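Long-range contacts in protease (Helicobacter pylori, PDB 5EUF), which probably acts as a zinc-dependent virulence protease that cleaves the cytoplasmic domain of human junctional adhesion molecule A and so weakens the gastric epithelial barrier: residues Leu102-Glu107 with Leu208-Phe213; Leu17-Pro23 with Ala192-Gly198; Phe78-Ser82 with Phe94-Ser98. All coordinates share one frame; numbering follows the deposited sequence.

Interaction 1 (Leu102-Glu107 with Leu208-Phe213); sequences LDKSLE and LTKKHF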
# COMPACT_ATOMS: atom_id res chain seq x y z
N LEU B 102 2.39 -41.83 12.22
CA LEU B 102 2.99 -40.65 12.84
C LEU B 102 4.44 -40.48 12.42
O LEU B 102 4.89 -39.38 12.12
CB LEU B 102 2.89 -40.74 14.36
CG LEU B 102 3.64 -39.63 15.10
CD1 LEU B 102 3.01 -38.28 14.83
CD2 LEU B 102 3.70 -39.92 16.59
N ASP B 103 5.18 -41.59 12.41
CA ASP B 103 6.60 -41.56 12.09
C ASP B 103 6.86 -41.13 10.65
O ASP B 103 7.70 -40.27 10.40
CB ASP B 103 7.23 -42.94 12.34
CG ASP B 103 8.74 -42.90 12.27
OD1 ASP B 103 9.37 -42.54 13.29
OD2 ASP B 103 9.30 -43.23 11.21
N LYS B 104 6.12 -41.72 9.72
CA LYS B 104 6.29 -41.38 8.31
C LYS B 104 5.84 -39.95 8.03
O LYS B 104 6.43 -39.26 7.20
CB LYS B 104 5.51 -42.35 7.43
CG LYS B 104 5.79 -42.20 5.94
CD LYS B 104 7.25 -42.49 5.63
CE LYS B 104 7.54 -42.38 4.14
NZ LYS B 104 8.98 -42.61 3.82
N SER B 105 4.81 -39.50 8.74
CA SER B 105 4.29 -38.15 8.57
C SER B 105 5.32 -37.11 9.02
O SER B 105 5.51 -36.09 8.36
CB SER B 105 2.99 -37.97 9.35
OG SER B 105 1.98 -38.82 8.84
N LEU B 106 5.97 -37.38 10.14
CA LEU B 106 7.02 -36.50 10.64
C LEU B 106 8.22 -36.48 9.69
O LEU B 106 8.86 -35.44 9.51
CB LEU B 106 7.46 -36.94 12.04
CG LEU B 106 6.46 -36.64 13.15
CD1 LEU B 106 6.99 -37.05 14.50
CD2 LEU B 106 6.11 -35.16 13.13
N GLU B 107 8.51 -37.62 9.08
CA GLU B 107 9.59 -37.73 8.11
C GLU B 107 9.32 -36.85 6.90
O GLU B 107 10.19 -36.11 6.45
CB GLU B 107 9.77 -39.19 7.67
CG GLU B 107 10.79 -39.38 6.56
CD GLU B 107 10.98 -40.84 6.19
OE1 GLU B 107 10.28 -41.70 6.75
OE2 GLU B 107 11.83 -41.13 5.32
N LEU B 208 10.16 -38.87 18.36
CA LEU B 208 10.02 -39.02 16.92
C LEU B 208 10.24 -37.69 16.21
O LEU B 208 10.77 -37.64 15.10
CB LEU B 208 8.66 -39.60 16.56
CG LEU B 208 8.66 -41.08 16.15
CD1 LEU B 208 9.31 -41.94 17.22
CD2 LEU B 208 7.25 -41.56 15.85
N THR B 209 9.81 -36.60 16.85
CA THR B 209 10.05 -35.28 16.30
C THR B 209 11.53 -34.92 16.43
O THR B 209 12.13 -34.38 15.51
CB THR B 209 9.19 -34.21 17.00
OG1 THR B 209 7.81 -34.45 16.70
CG2 THR B 209 9.56 -32.83 16.51
N LYS B 210 12.11 -35.25 17.58
CA LYS B 210 13.54 -35.08 17.79
C LYS B 210 14.33 -35.88 16.77
O LYS B 210 15.40 -35.46 16.32
CB LYS B 210 13.95 -35.51 19.20
CG LYS B 210 13.58 -34.52 20.30
CD LYS B 210 14.11 -35.00 21.65
CE LYS B 210 13.73 -34.04 22.77
NZ LYS B 210 14.28 -34.48 24.08
N LYS B 211 13.79 -37.03 16.39
CA LYS B 211 14.43 -37.88 15.40
C LYS B 211 14.55 -37.18 14.05
O LYS B 211 15.59 -37.25 13.40
CB LYS B 211 13.65 -39.19 15.24
CG LYS B 211 14.14 -40.06 14.09
CD LYS B 211 13.47 -41.43 14.09
CE LYS B 211 14.04 -42.31 12.98
NZ LYS B 211 13.44 -43.68 12.99
N HIS B 212 13.49 -36.48 13.63
CA HIS B 212 13.45 -35.92 12.29
C HIS B 212 13.77 -34.43 12.21
O HIS B 212 14.12 -33.93 11.15
CB HIS B 212 12.07 -36.17 11.67
CG HIS B 212 11.75 -37.62 11.49
ND1 HIS B 212 11.08 -38.36 12.44
CD2 HIS B 212 12.02 -38.48 10.47
CE1 HIS B 212 10.94 -39.60 12.01
NE2 HIS B 212 11.50 -39.70 10.82
N PHE B 213 13.66 -33.72 13.33
CA PHE B 213 13.75 -32.27 13.28
C PHE B 213 14.91 -31.66 14.08
O PHE B 213 15.32 -30.53 13.80
CB PHE B 213 12.43 -31.66 13.77
CG PHE B 213 11.26 -31.97 12.87
CD1 PHE B 213 10.93 -31.11 11.83
CD2 PHE B 213 10.50 -33.11 13.06
CE1 PHE B 213 9.85 -31.38 11.00
CE2 PHE B 213 9.43 -33.39 12.23
CZ PHE B 213 9.10 -32.52 11.20
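With CG set beside its backbone N (chi1 -73°), Leu106 drives its isobutyl group as a knob into the hole formed by Leu208, Thr209, His212 and Phe213; a similar turn at His212 (chi1 -63°) lays the imidazole against the backbone of Leu106 and Glu107. The branches of Leu106 divide the hole. CD1 lies 3.7 Å from Leu208 CB and also meets Thr209 OG1, a hydroxyl already bonded to Val205 O, whereas CD2 packs against Phe213 CE2 at 3.9 Å. Glu107 N sits over the centre of one face of the His212 ring, and Lys211 CG lies toward the rim of the opposite face. Rotation of the ring is fixed by the bond from His212 ND1 to Leu208 O (2.8 Å), which leaves close to the ring plane. Asp103 OD1 arrives at the edge of the same ring, 3.6 Å from His212 CE1. No hydrogen bond joins 102-107 to 208-213; the axes of these two segments run in roughly the same direction, approach to 9.4 Å and cross at -29°. Both pack on one face of the six-stranded sheet: Leu106 rests on Val33 and Val194, Thr209 likewise on Val194, and Leu102 on Ile31, Val33 and Val196.

Interaction 2 (Leu17-Pro23 with Ala192-Gly198); sequences LQVVSVP and AIVLVVG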
# COMPACT_ATOMS: atom_id res chain seq x y z
N LEU B 17 12.91 -25.07 17.37
CA LEU B 17 11.63 -25.66 16.96
C LEU B 17 10.81 -26.07 18.18
O LEU B 17 11.30 -26.78 19.06
CB LEU B 17 11.85 -26.87 16.06
CG LEU B 17 10.55 -27.52 15.56
CD1 LEU B 17 10.15 -26.95 14.21
CD2 LEU B 17 10.67 -29.03 15.50
N GLN B 18 9.57 -25.61 18.23
CA GLN B 18 8.67 -25.96 19.32
C GLN B 18 7.86 -27.20 18.97
O GLN B 18 7.32 -27.31 17.87
CB GLN B 18 7.75 -24.79 19.66
CG GLN B 18 6.82 -25.05 20.83
CD GLN B 18 6.03 -23.82 21.23
OE1 GLN B 18 6.02 -22.82 20.52
NE2 GLN B 18 5.36 -23.90 22.38
N VAL B 19 7.76 -28.13 19.91
CA VAL B 19 7.00 -29.35 19.70
C VAL B 19 5.88 -29.46 20.73
O VAL B 19 6.15 -29.50 21.93
CB VAL B 19 7.88 -30.61 19.78
CG1 VAL B 19 7.15 -31.81 19.19
CG2 VAL B 19 9.19 -30.38 19.05
N VAL B 20 4.64 -29.50 20.26
CA VAL B 20 3.49 -29.56 21.15
C VAL B 20 2.68 -30.83 20.94
O VAL B 20 2.19 -31.09 19.84
CB VAL B 20 2.57 -28.34 20.97
CG1 VAL B 20 1.39 -28.42 21.93
CG2 VAL B 20 3.35 -27.04 21.16
N SER B 21 2.55 -31.61 22.00
CA SER B 21 1.78 -32.85 21.98
C SER B 21 0.48 -32.69 22.77
O SER B 21 0.50 -32.31 23.94
CB SER B 21 2.61 -34.01 22.54
OG SER B 21 1.81 -35.16 22.73
N VAL B 22 -0.65 -32.97 22.12
CA VAL B 22 -1.94 -32.88 22.78
C VAL B 22 -2.66 -34.22 22.73
O VAL B 22 -3.47 -34.47 21.83
CB VAL B 22 -2.84 -31.79 22.15
CG1 VAL B 22 -4.03 -31.49 23.04
CG2 VAL B 22 -2.04 -30.52 21.90
N PRO B 23 -2.37 -35.10 23.70
CA PRO B 23 -2.95 -36.45 23.73
C PRO B 23 -4.46 -36.44 23.91
O PRO B 23 -5.00 -35.55 24.57
CB PRO B 23 -2.27 -37.10 24.94
CG PRO B 23 -1.03 -36.31 25.16
CD PRO B 23 -1.38 -34.91 24.77
N ALA B 192 9.22 -22.31 13.33
CA ALA B 192 8.23 -23.35 13.06
C ALA B 192 7.77 -24.08 14.33
O ALA B 192 8.50 -24.15 15.32
CB ALA B 192 8.78 -24.35 12.06
N ILE B 193 6.56 -24.63 14.27
CA ILE B 193 5.99 -25.39 15.38
C ILE B 193 5.41 -26.71 14.88
O ILE B 193 4.60 -26.73 13.96
CB ILE B 193 4.86 -24.62 16.09
CG1 ILE B 193 5.39 -23.31 16.69
CG2 ILE B 193 4.22 -25.48 17.17
CD1 ILE B 193 4.31 -22.44 17.30
N VAL B 194 5.84 -27.81 15.49
CA VAL B 194 5.29 -29.12 15.17
C VAL B 194 4.27 -29.53 16.22
O VAL B 194 4.61 -29.75 17.39
CB VAL B 194 6.39 -30.20 15.06
CG1 VAL B 194 5.78 -31.57 14.81
CG2 VAL B 194 7.38 -29.84 13.96
N LEU B 195 3.01 -29.63 15.80
CA LEU B 195 1.91 -29.92 16.71
C LEU B 195 1.28 -31.27 16.39
O LEU B 195 0.92 -31.54 15.24
CB LEU B 195 0.85 -28.81 16.61
CG LEU B 195 -0.49 -29.01 17.31
CD1 LEU B 195 -0.33 -28.98 18.82
CD2 LEU B 195 -1.49 -27.95 16.86
N VAL B 196 1.15 -32.12 17.40
CA VAL B 196 0.54 -33.43 17.22
C VAL B 196 -0.62 -33.63 18.19
O VAL B 196 -0.45 -33.59 19.41
CB VAL B 196 1.56 -34.57 17.41
CG1 VAL B 196 0.88 -35.92 17.30
CG2 VAL B 196 2.70 -34.45 16.40
N VAL B 197 -1.81 -33.85 17.64
CA VAL B 197 -3.03 -33.99 18.43
C VAL B 197 -3.73 -35.30 18.10
O VAL B 197 -3.85 -35.68 16.93
CB VAL B 197 -4.00 -32.81 18.19
CG1 VAL B 197 -5.25 -32.96 19.04
CG2 VAL B 197 -3.32 -31.48 18.48
N GLY B 198 -4.20 -36.01 19.12
CA GLY B 198 -4.94 -37.24 18.92
C GLY B 198 -4.60 -38.32 19.92
O GLY B 198 -4.26 -38.04 21.07
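Val194, held by its backbone between Gln18 and Val20, is the residue most deeply engaged here, followed by Val22 near the far end of the pair. Val194 N donates to Gln18 O (2.8 Å) and Val194 O accepts from Val20 N (2.9 Å), the alternation expected of parallel strands. On the side chain, CG2 stands beside the backbone N (chi1 176° places CG1 opposite that atom), and there it meets Leu17 CD2 at 3.7 Å. Leu17 also spreads its other methyl, CD1, over Ala192. Val22 repeats the backbone pattern: Val22 N reaches Val196 O in a nearly straight bond (2.8 Å, 174° at the hydrogen), and Val22 O takes Gly198 N at 3.2 Å from a position tilted out of the carbonyl plane. Its side chain lies alongside that of Val197, pointing the same way, with Val22 CB 3.7 Å from Val197 CG2. Leu195 CD1 reaches across between two valines, touching Val20 CG1 at 3.6 Å and Val22 CG2 at 3.8 Å. The faces of the sheet have different cover. Val19, Val194 and Val196 look to helices 102-113 and 202-213, and Ser21 OG bonds Ser202 OG; Val20, Val22, Leu195 and Val197 look to helix 365-376. Beyond the pair the sheet extends through antiparallel neighbours on both sides, strand 9-12 next to 18-23 and strand 30-37 next to 192-198. Such a parallel pair, joining an early strand to one far along the sequence, belongs to the mixed six-stranded sheet of the alpha/beta domain characteristic of M16 peptidases.

Interaction 3 (Phe78-Ser82 with Phe94-Ser98); sequences FGGVS and FIKTS
Phe94 meets Ser82 through its backbone, the carbonyl O lying 3.3 Å from Ser82 CA in a CA-H...O contact; its side chain lies about 9 Å from that of Glu56, the likely proton acceptor. Ile95 forms a non-hydrogen-bonded pair with Ser82. Its CG1 touches Ser82 CB at 4.1 Å, and its CG2 comes to the edge of the Phe78 ring, near the ring plane and 4.3 Å from Phe78 CE2. Ile95 packs on Phe71 and Val75 of helix 70-77 and on Ser105 and Phe109 of helix 102-113. Lys96 then makes the hydrogen-bonded pair with Val81: Val81 N reaches a lone pair of Lys96 O at 2.8 Å, and Lys96 N returns a bond to Val81 O, modelled too short for its length to be relied on. These bonds belong to the antiparallel beta hairpin of strands 81-86 and 91-98, of which strand 81-86 is the outermost strand of its sheet within the chain. Beyond CB, which packs on Val81 CB at 3.8 Å, the Lys96 chain bends at chi2 (-67°) and chi3 (-61°) and leads NZ to Ser366 OG. Thr97, with OG1 opposite the backbone N (chi1 176°), brings that hydroxyl 3.7 Å from Phe78 CD2. Phe78 follows helix 70-77, which ends in a Schellman motif with Gly79 at C-prime.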
# COMPACT_ATOMS: atom_id res chain seq x y z
N PHE B 78 -1.03 -44.44 2.62
CA PHE B 78 -1.44 -44.97 3.92
C PHE B 78 -2.79 -44.37 4.35
O PHE B 78 -3.09 -44.28 5.54
CB PHE B 78 -0.37 -44.75 5.00
CG PHE B 78 0.08 -43.32 5.19
CD1 PHE B 78 1.33 -42.91 4.74
CD2 PHE B 78 -0.71 -42.40 5.86
CE1 PHE B 78 1.76 -41.61 4.93
CE2 PHE B 78 -0.29 -41.09 6.05
CZ PHE B 78 0.95 -40.70 5.58
N GLY B 79 -3.59 -44.00 3.36
CA GLY B 79 -4.96 -43.56 3.60
C GLY B 79 -5.06 -42.29 4.42
O GLY B 79 -6.03 -42.09 5.15
N GLY B 80 -4.06 -41.43 4.30
CA GLY B 80 -4.05 -40.18 5.03
C GLY B 80 -4.70 -39.05 4.27
O GLY B 80 -5.08 -39.20 3.11
N VAL B 81 -4.83 -37.90 4.93
CA VAL B 81 -5.35 -36.70 4.31
C VAL B 81 -4.44 -35.52 4.64
O VAL B 81 -4.18 -35.26 5.82
CB VAL B 81 -6.78 -36.38 4.76
CG1 VAL B 81 -7.27 -35.08 4.12
CG2 VAL B 81 -7.71 -37.52 4.43
N SER B 82 -3.95 -34.82 3.62
CA SER B 82 -3.06 -33.69 3.85
C SER B 82 -3.57 -32.42 3.18
O SER B 82 -3.63 -32.34 1.95
CB SER B 82 -1.65 -34.00 3.36
OG SER B 82 -1.55 -33.87 1.95
N PHE B 94 -0.98 -29.84 7.65
CA PHE B 94 -1.34 -30.95 8.53
C PHE B 94 -1.70 -32.23 7.78
O PHE B 94 -2.25 -32.19 6.68
CB PHE B 94 -2.50 -30.55 9.45
CG PHE B 94 -3.77 -30.20 8.73
CD1 PHE B 94 -4.71 -31.19 8.44
CD2 PHE B 94 -4.04 -28.90 8.36
CE1 PHE B 94 -5.88 -30.87 7.78
CE2 PHE B 94 -5.21 -28.57 7.71
CZ PHE B 94 -6.13 -29.56 7.41
N ILE B 95 -1.39 -33.36 8.40
CA ILE B 95 -1.76 -34.67 7.88
C ILE B 95 -2.76 -35.36 8.80
O ILE B 95 -2.54 -35.46 10.00
CB ILE B 95 -0.52 -35.59 7.72
CG1 ILE B 95 0.44 -35.04 6.67
CG2 ILE B 95 -0.95 -37.00 7.34
CD1 ILE B 95 1.67 -35.90 6.47
N LYS B 96 -3.87 -35.82 8.22
CA LYS B 96 -4.86 -36.60 8.95
C LYS B 96 -4.60 -38.09 8.77
O LYS B 96 -4.73 -38.61 7.67
CB LYS B 96 -6.27 -36.26 8.49
CG LYS B 96 -6.83 -34.99 9.08
CD LYS B 96 -7.06 -35.14 10.57
CE LYS B 96 -8.07 -36.24 10.86
NZ LYS B 96 -8.33 -36.35 12.32
N THR B 97 -4.24 -38.78 9.85
CA THR B 97 -3.98 -40.21 9.77
C THR B 97 -4.08 -40.89 11.13
O THR B 97 -4.72 -40.37 12.05
CB THR B 97 -2.58 -40.48 9.16
OG1 THR B 97 -2.32 -41.89 9.17
CG2 THR B 97 -1.50 -39.75 9.94
N SER B 98 -3.46 -42.06 11.26
CA SER B 98 -3.43 -42.78 12.53
C SER B 98 -2.04 -42.68 13.15
O SER B 98 -1.12 -42.15 12.54
CB SER B 98 -3.83 -44.24 12.33
OG SER B 98 -2.95 -44.89 11.43

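How the interactions relate
From the N terminus, strand 18-23 comes first, but its partner 192-198 arrives 169 residues later, so interaction 2 closes a very long loop. Interaction 3 falls wholly within that loop and closes a short hairpin of its own. The chain then passes from strand 91-98 into helix 102-113, which opens interaction 1; this contact is completed by helix 202-213, directly after strand 192-198, and so crosses interaction 2 in the sequence. Interactions 2 and 3 reach the same sheet without touching, about 6 Å apart at their nearest atoms. Interaction 1 bridges them, Thr209 packing on Val19 and Phe213 on Leu17, and Ser105 on Phe78 and Thr97.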